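Local coordinates for DNA damage response protein Rtt109, putative (Neosartorya fumigata, PDB 5ZB9) that probably transfers the acetyl group of acetyl-CoA to histone lysines, histone H3 among them, at residues A[24-30]-A[54-60]; A[92-97]-A[145-151]. All blocks are in the same frame, centred on the assembly; numbering follows the deposited sequence.

Interaction 1: residues A[24-30]-A[54-60]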
loop_
_atom_site.group_PDB
_atom_site.type_symbol
_atom_site.label_atom_id
_atom_site.label_comp_id
_atom_site.label_asym_id
_atom_site.label_seq_id
_atom_site.Cartn_x
_atom_site.Cartn_y
_atom_site.Cartn_z
ATOM N N THR A 24 -4.813 -7.390 20.374
ATOM C CA THR A 24 -5.277 -8.609 19.726
ATOM C C THR A 24 -5.330 -8.352 18.228
ATOM O O THR A 24 -5.773 -7.288 17.801
ATOM C CB THR A 24 -6.667 -9.037 20.241
ATOM O OG1 THR A 24 -6.598 -9.270 21.652
ATOM C CG2 THR A 24 -7.155 -10.295 19.536
ATOM N N ILE A 25 -4.873 -9.314 17.432
ATOM C CA ILE A 25 -4.875 -9.138 15.988
ATOM C C ILE A 25 -5.698 -10.200 15.271
ATOM O O ILE A 25 -5.724 -11.372 15.659
ATOM C CB ILE A 25 -3.440 -9.142 15.413
ATOM C CG1 ILE A 25 -2.723 -10.449 15.749
ATOM C CG2 ILE A 25 -2.668 -7.971 15.950
ATOM C CD1 ILE A 25 -1.455 -10.646 14.982
ATOM N N ARG A 26 -6.384 -9.766 14.224
ATOM C CA ARG A 26 -7.073 -10.679 13.337
ATOM C C ARG A 26 -6.692 -10.312 11.909
ATOM O O ARG A 26 -7.014 -9.236 11.402
ATOM C CB ARG A 26 -8.588 -10.629 13.554
ATOM C CG ARG A 26 -8.997 -11.119 14.944
ATOM C CD ARG A 26 -10.496 -10.986 15.231
ATOM N NE ARG A 26 -10.840 -11.580 16.522
ATOM C CZ ARG A 26 -10.861 -10.916 17.675
ATOM N NH1 ARG A 26 -10.572 -9.624 17.708
ATOM N NH2 ARG A 26 -11.174 -11.545 18.798
ATOM N N HIS A 27 -5.958 -11.213 11.284
ATOM C CA HIS A 27 -5.498 -11.038 9.934
ATOM C C HIS A 27 -6.294 -11.986 9.042
ATOM O O HIS A 27 -6.179 -13.203 9.157
ATOM C CB HIS A 27 -3.991 -11.314 9.874
ATOM C CG HIS A 27 -3.430 -11.371 8.488
ATOM N ND1 HIS A 27 -2.220 -11.967 8.207
ATOM C CD2 HIS A 27 -3.907 -10.913 7.308
ATOM C CE1 HIS A 27 -1.977 -11.875 6.912
ATOM N NE2 HIS A 27 -2.988 -11.242 6.343
ATOM N N ILE A 28 -7.132 -11.445 8.171
ATOM C CA ILE A 28 -7.846 -12.319 7.262
ATOM C C ILE A 28 -7.385 -12.019 5.851
ATOM O O ILE A 28 -7.014 -10.894 5.539
ATOM C CB ILE A 28 -9.384 -12.178 7.391
ATOM C CG1 ILE A 28 -9.850 -10.790 6.979
ATOM C CG2 ILE A 28 -9.839 -12.476 8.827
ATOM C CD1 ILE A 28 -11.348 -10.650 7.018
ATOM N N SER A 29 -7.367 -13.040 5.007
ATOM C CA SER A 29 -6.929 -12.855 3.635
ATOM C C SER A 29 -7.766 -13.683 2.676
ATOM O O SER A 29 -8.566 -14.518 3.096
ATOM C CB SER A 29 -5.447 -13.211 3.485
ATOM O OG SER A 29 -5.230 -14.608 3.577
ATOM N N SER A 30 -7.590 -13.435 1.385
ATOM C CA SER A 30 -8.248 -14.239 0.364
ATOM C C SER A 30 -7.179 -14.863 -0.522
ATOM O O SER A 30 -6.057 -14.367 -0.588
ATOM C CB SER A 30 -9.224 -13.392 -0.454
ATOM O OG SER A 30 -8.542 -12.354 -1.136
ATOM N N ASN A 54 -6.167 -10.317 -1.318
ATOM C CA ASN A 54 -6.578 -9.345 -0.307
ATOM C C ASN A 54 -6.062 -9.689 1.080
ATOM O O ASN A 54 -6.058 -10.852 1.473
ATOM C CB ASN A 54 -8.099 -9.228 -0.234
ATOM C CG ASN A 54 -8.723 -8.807 -1.542
ATOM O OD1 ASN A 54 -8.075 -8.205 -2.395
ATOM N ND2 ASN A 54 -9.999 -9.120 -1.704
ATOM N N HIS A 55 -5.637 -8.669 1.819
ATOM C CA HIS A 55 -5.246 -8.824 3.215
ATOM C C HIS A 55 -5.880 -7.745 4.064
ATOM O O HIS A 55 -5.863 -6.570 3.697
ATOM C CB HIS A 55 -3.734 -8.752 3.385
ATOM C CG HIS A 55 -3.000 -9.888 2.757
ATOM N ND1 HIS A 55 -2.704 -11.046 3.442
ATOM C CD2 HIS A 55 -2.491 -10.043 1.514
ATOM C CE1 HIS A 55 -2.045 -11.868 2.644
ATOM N NE2 HIS A 55 -1.901 -11.282 1.468
ATOM N N PHE A 56 -6.421 -8.137 5.209
ATOM C CA PHE A 56 -6.957 -7.163 6.141
ATOM C C PHE A 56 -6.544 -7.486 7.568
ATOM O O PHE A 56 -6.696 -8.609 8.033
ATOM C CB PHE A 56 -8.475 -7.097 6.042
ATOM C CG PHE A 56 -9.087 -6.128 7.003
ATOM C CD1 PHE A 56 -8.989 -4.767 6.784
ATOM C CD2 PHE A 56 -9.747 -6.578 8.131
ATOM C CE1 PHE A 56 -9.541 -3.872 7.673
ATOM C CE2 PHE A 56 -10.300 -5.690 9.019
ATOM C CZ PHE A 56 -10.198 -4.334 8.794
ATOM N N LEU A 57 -6.011 -6.489 8.259
ATOM C CA LEU A 57 -5.608 -6.653 9.639
ATOM C C LEU A 57 -6.431 -5.740 10.523
ATOM O O LEU A 57 -6.405 -4.519 10.353
ATOM C CB LEU A 57 -4.116 -6.346 9.817
ATOM C CG LEU A 57 -3.618 -6.236 11.265
ATOM C CD1 LEU A 57 -3.698 -7.582 11.982
ATOM C CD2 LEU A 57 -2.197 -5.684 11.323
ATOM N N ALA A 58 -7.169 -6.333 11.456
ATOM C CA ALA A 58 -7.849 -5.567 12.493
ATOM C C ALA A 58 -7.105 -5.725 13.805
ATOM O O ALA A 58 -6.721 -6.836 14.198
ATOM C CB ALA A 58 -9.293 -6.006 12.638
ATOM N N VAL A 59 -6.887 -4.607 14.480
ATOM C CA VAL A 59 -6.171 -4.628 15.738
ATOM C C VAL A 59 -7.078 -4.083 16.823
ATOM O O VAL A 59 -7.685 -3.027 16.665
ATOM C CB VAL A 59 -4.869 -3.809 15.675
ATOM C CG1 VAL A 59 -4.111 -3.914 16.994
ATOM C CG2 VAL A 59 -4.002 -4.283 14.509
ATOM N N SER A 60 -7.184 -4.821 17.919
ATOM C CA SER A 60 -8.051 -4.408 19.007
ATOM C C SER A 60 -7.316 -4.466 20.332
ATOM O O SER A 60 -6.249 -5.071 20.445
ATOM C CB SER A 60 -9.313 -5.275 19.056
ATOM O OG SER A 60 -8.977 -6.653 19.082
HETATM O O HOH W 1 -8.588 -7.761 16.397
#
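The imidazoles of H27 and H55 meet rim to rim on one face of an antiparallel strand pair, with neither ring over the other and their planes 37° apart. H27 NE2 and H55 ND1 lie 2.9 Å apart in a hydrogen bond, each atom near the plane of the other ring, and either nitrogen could be the donor. With CG anti to the backbone N (chi1 171°), the H27 ring swings over to reach H55, whose ring also has S29 CB obliquely beside it. On the other face of the pair I28 CG1 lies near the plane of the F56 ring, at its edge, and packs 4.1 Å from F56 CB, the two side chains running alongside each other.

Strands 24-30 and 54-60 run at 166° to each other. Paired backbone bonds join T24 with S60, R26 with A58 and I28 with F56. At the far end the pattern changes: S30 N still donates to N54 O, but N54 N donates to the hydroxyl S30 OG, 3.1 Å away. Beside H27, I25 CB rests 3.8 Å from L57 CD1. On the F56 face a water donates to A58 O and S60 OG and weakly accepts from R26 NH1, while E70 forms a salt bridge with R26 and a hydrogen bond with S60.

The pair is a buried part of the mixed sheet of the acetyltransferase fold: strand 71-82 continues it beyond 54-60, and strands 417-419 and 464-467 pair with strand 22-35. Helices 421-432 and 439-457 cover the face bearing R26, I28, F56 and A58; F119 of helix 111-127 meets H27 edge-to-face on the other.

Interaction 2: residues A[92-97]-A[145-151]. With GOL (glycerol), chain B.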
loop_
_atom_site.group_PDB
_atom_site.type_symbol
_atom_site.label_atom_id
_atom_site.label_comp_id
_atom_site.label_asym_id
_atom_site.label_seq_id
_atom_site.Cartn_x
_atom_site.Cartn_y
_atom_site.Cartn_z
ATOM N N SER A 92 -4.815 -0.142 0.555
ATOM C CA SER A 92 -6.075 0.362 0.035
ATOM C C SER A 92 -6.868 1.096 1.101
ATOM O O SER A 92 -7.598 2.033 0.795
ATOM C CB SER A 92 -6.912 -0.772 -0.550
ATOM O OG SER A 92 -7.108 -1.798 0.403
ATOM N N LYS A 93 -6.712 0.680 2.353
ATOM C CA LYS A 93 -7.479 1.252 3.461
ATOM C C LYS A 93 -6.659 1.280 4.741
ATOM O O LYS A 93 -5.891 0.357 5.023
ATOM C CB LYS A 93 -8.769 0.449 3.707
ATOM C CG LYS A 93 -9.792 0.501 2.586
ATOM C CD LYS A 93 -10.824 -0.625 2.704
ATOM C CE LYS A 93 -11.707 -0.668 1.461
ATOM N NZ LYS A 93 -12.418 -1.964 1.296
ATOM N N ALA A 94 -6.841 2.329 5.528
ATOM C CA ALA A 94 -6.212 2.417 6.838
ATOM C C ALA A 94 -6.942 3.455 7.663
ATOM O O ALA A 94 -6.930 4.635 7.330
ATOM C CB ALA A 94 -4.742 2.766 6.719
ATOM N N ASP A 95 -7.596 3.011 8.729
ATOM C CA ASP A 95 -8.335 3.923 9.586
ATOM C C ASP A 95 -8.177 3.525 11.037
ATOM O O ASP A 95 -7.843 2.382 11.341
ATOM C CB ASP A 95 -9.817 3.945 9.205
ATOM C CG ASP A 95 -10.454 5.319 9.407
ATOM O OD1 ASP A 95 -9.777 6.226 9.949
ATOM O OD2 ASP A 95 -11.634 5.488 9.022
ATOM N N SER A 96 -8.402 4.477 11.932
ATOM C CA SER A 96 -8.438 4.195 13.360
ATOM C C SER A 96 -9.848 4.448 13.847
ATOM O O SER A 96 -10.668 4.987 13.112
ATOM C CB SER A 96 -7.449 5.063 14.123
ATOM O OG SER A 96 -7.821 6.422 14.011
ATOM N N THR A 97 -10.135 4.058 15.081
ATOM C CA THR A 97 -11.475 4.246 15.618
ATOM C C THR A 97 -11.477 5.378 16.631
ATOM O O THR A 97 -12.489 6.036 16.840
ATOM C CB THR A 97 -12.006 2.967 16.268
ATOM O OG1 THR A 97 -11.068 2.508 17.249
ATOM C CG2 THR A 97 -12.202 1.893 15.225
ATOM N N GLN A 145 -12.441 7.361 4.738
ATOM C CA GLN A 145 -12.104 5.939 4.755
ATOM C C GLN A 145 -13.356 5.118 5.087
ATOM O O GLN A 145 -14.126 5.480 5.983
ATOM C CB GLN A 145 -10.982 5.651 5.766
ATOM C CG GLN A 145 -9.644 6.348 5.473
ATOM C CD GLN A 145 -8.684 5.512 4.613
ATOM O OE1 GLN A 145 -8.984 4.376 4.237
ATOM N NE2 GLN A 145 -7.520 6.080 4.303
ATOM N N TYR A 146 -13.570 4.043 4.331
ATOM C CA TYR A 146 -14.729 3.170 4.509
ATOM C C TYR A 146 -14.887 2.695 5.950
ATOM O O TYR A 146 -15.976 2.743 6.526
ATOM C CB TYR A 146 -14.614 1.928 3.613
ATOM C CG TYR A 146 -14.628 2.176 2.121
ATOM C CD1 TYR A 146 -15.739 1.839 1.356
ATOM C CD2 TYR A 146 -13.523 2.718 1.471
ATOM C CE1 TYR A 146 -15.758 2.049 -0.014
ATOM C CE2 TYR A 146 -13.531 2.933 0.102
ATOM C CZ TYR A 146 -14.652 2.597 -0.636
ATOM O OH TYR A 146 -14.671 2.808 -1.997
ATOM N N LEU A 147 -13.765 2.268 6.518
ATOM C CA LEU A 147 -13.731 1.270 7.578
ATOM C C LEU A 147 -14.678 1.454 8.750
ATOM O O LEU A 147 -15.509 0.591 8.996
ATOM C CB LEU A 147 -12.307 1.152 8.114
ATOM C CG LEU A 147 -11.415 0.299 7.218
ATOM C CD1 LEU A 147 -10.105 -0.002 7.919
ATOM C CD2 LEU A 147 -12.131 -0.984 6.821
ATOM N N PHE A 148 -14.552 2.549 9.483
ATOM C CA PHE A 148 -15.249 2.644 10.765
ATOM C C PHE A 148 -16.215 3.824 10.839
ATOM O O PHE A 148 -15.846 4.914 11.274
ATOM C CB PHE A 148 -14.226 2.724 11.898
ATOM C CG PHE A 148 -13.210 1.624 11.861
ATOM C CD1 PHE A 148 -13.606 0.298 11.969
ATOM C CD2 PHE A 148 -11.859 1.911 11.716
ATOM C CE1 PHE A 148 -12.677 -0.728 11.936
ATOM C CE2 PHE A 148 -10.924 0.890 11.691
ATOM C CZ PHE A 148 -11.337 -0.435 11.795
ATOM N N PRO A 149 -17.468 3.599 10.422
ATOM C CA PRO A 149 -18.451 4.684 10.384
ATOM C C PRO A 149 -18.873 5.140 11.774
ATOM O O PRO A 149 -19.077 4.335 12.687
ATOM C CB PRO A 149 -19.631 4.059 9.630
ATOM C CG PRO A 149 -19.029 2.911 8.882
ATOM C CD PRO A 149 -18.008 2.367 9.827
ATOM N N GLY A 150 -18.993 6.451 11.928
ATOM C CA GLY A 150 -19.403 7.020 13.192
ATOM C C GLY A 150 -18.222 7.303 14.095
ATOM O O GLY A 150 -18.315 8.137 15.000
ATOM N N SER A 151 -17.108 6.617 13.848
ATOM C CA SER A 151 -15.900 6.841 14.630
ATOM C C SER A 151 -15.429 8.283 14.464
ATOM O O SER A 151 -14.686 8.803 15.299
ATOM C CB SER A 151 -14.791 5.865 14.219
ATOM O OG SER A 151 -14.396 6.067 12.875
HETATM C C1 GOL B . -3.876 4.900 2.407
HETATM O O1 GOL B . -4.106 6.292 2.550
HETATM C C2 GOL B . -4.951 4.240 1.546
HETATM O O2 GOL B . -6.224 4.682 1.944
HETATM C C3 GOL B . -4.756 4.621 0.086
HETATM O O3 GOL B . -3.462 4.266 -0.357
#
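Strand 92-96 and the irregular segment 145-151 come closest in backbone at T97 and S151, whose CA atoms are 5.2 Å apart, where the loop closes in a type II beta turn from F148 to S151. Strand 86-96 carries a classic beta bulge at S92 and K93, both facing E77 of strand 71-82, and its A94 and S96 belong to the CoA site of this histone acetyltransferase domain.

Across the contact, Q145 supplies a side-chain bond to the strand backbone: A94 N donates to Q145 OE1 at 3.2 Å, nearly straight at 166°, although the donor sits above the amide plane. Q145 CB lies 3.3 Å from D95 OD2; beyond it the chain bends at chi2 (-91°), which turns the amide toward A94. A glycerol, probably from the crystallisation liquor, bridges the same region, its O2 donating to S92 O and accepting from Q145 NE2.

K93 stretches out from CG onward to put NZ over the face of the Y146 ring in a cation-pi contact, 4.9 Å from its centroid; NZ also forms a salt bridge with E77. The Y146 side is less certain, being poorly ordered. D95 CB packs on L147 CB, and the D95 carboxylate has K157 as its salt-bridge partner.

F148 is sandwiched: L147 CB lies over the centre of one ring face, with T97 on the opposite face, while D95 O approaches the edge, 3.4 Å from F148 CE2. Helix 421-432 contributes L431 to the surroundings of this ring. T97 CG2 stands 3.6 Å from the F148 centroid, 18° off the ring normal.

In the fold
Both segments of interaction 1 precede those of interaction 2 along the chain; the centres of the two contacts are 14 Å apart, and both belong to the histone acetylation domain. Both reach the same mixed sheet: strand 71-82 lies between strand 50-61 of interaction 1 and strand 86-96 of interaction 2. They touch directly where F56 CE1 packs 3.9 Å from L147 CD1, so the loop of interaction 2 extends the apolar layer on the F56 face, to which helix 421-432 also contributes. Interaction 1 joins two strands of the sheet, whereas interaction 2 fastens a loop to the strand that carries A94 and S96 of the CoA site; no CoA is bound here.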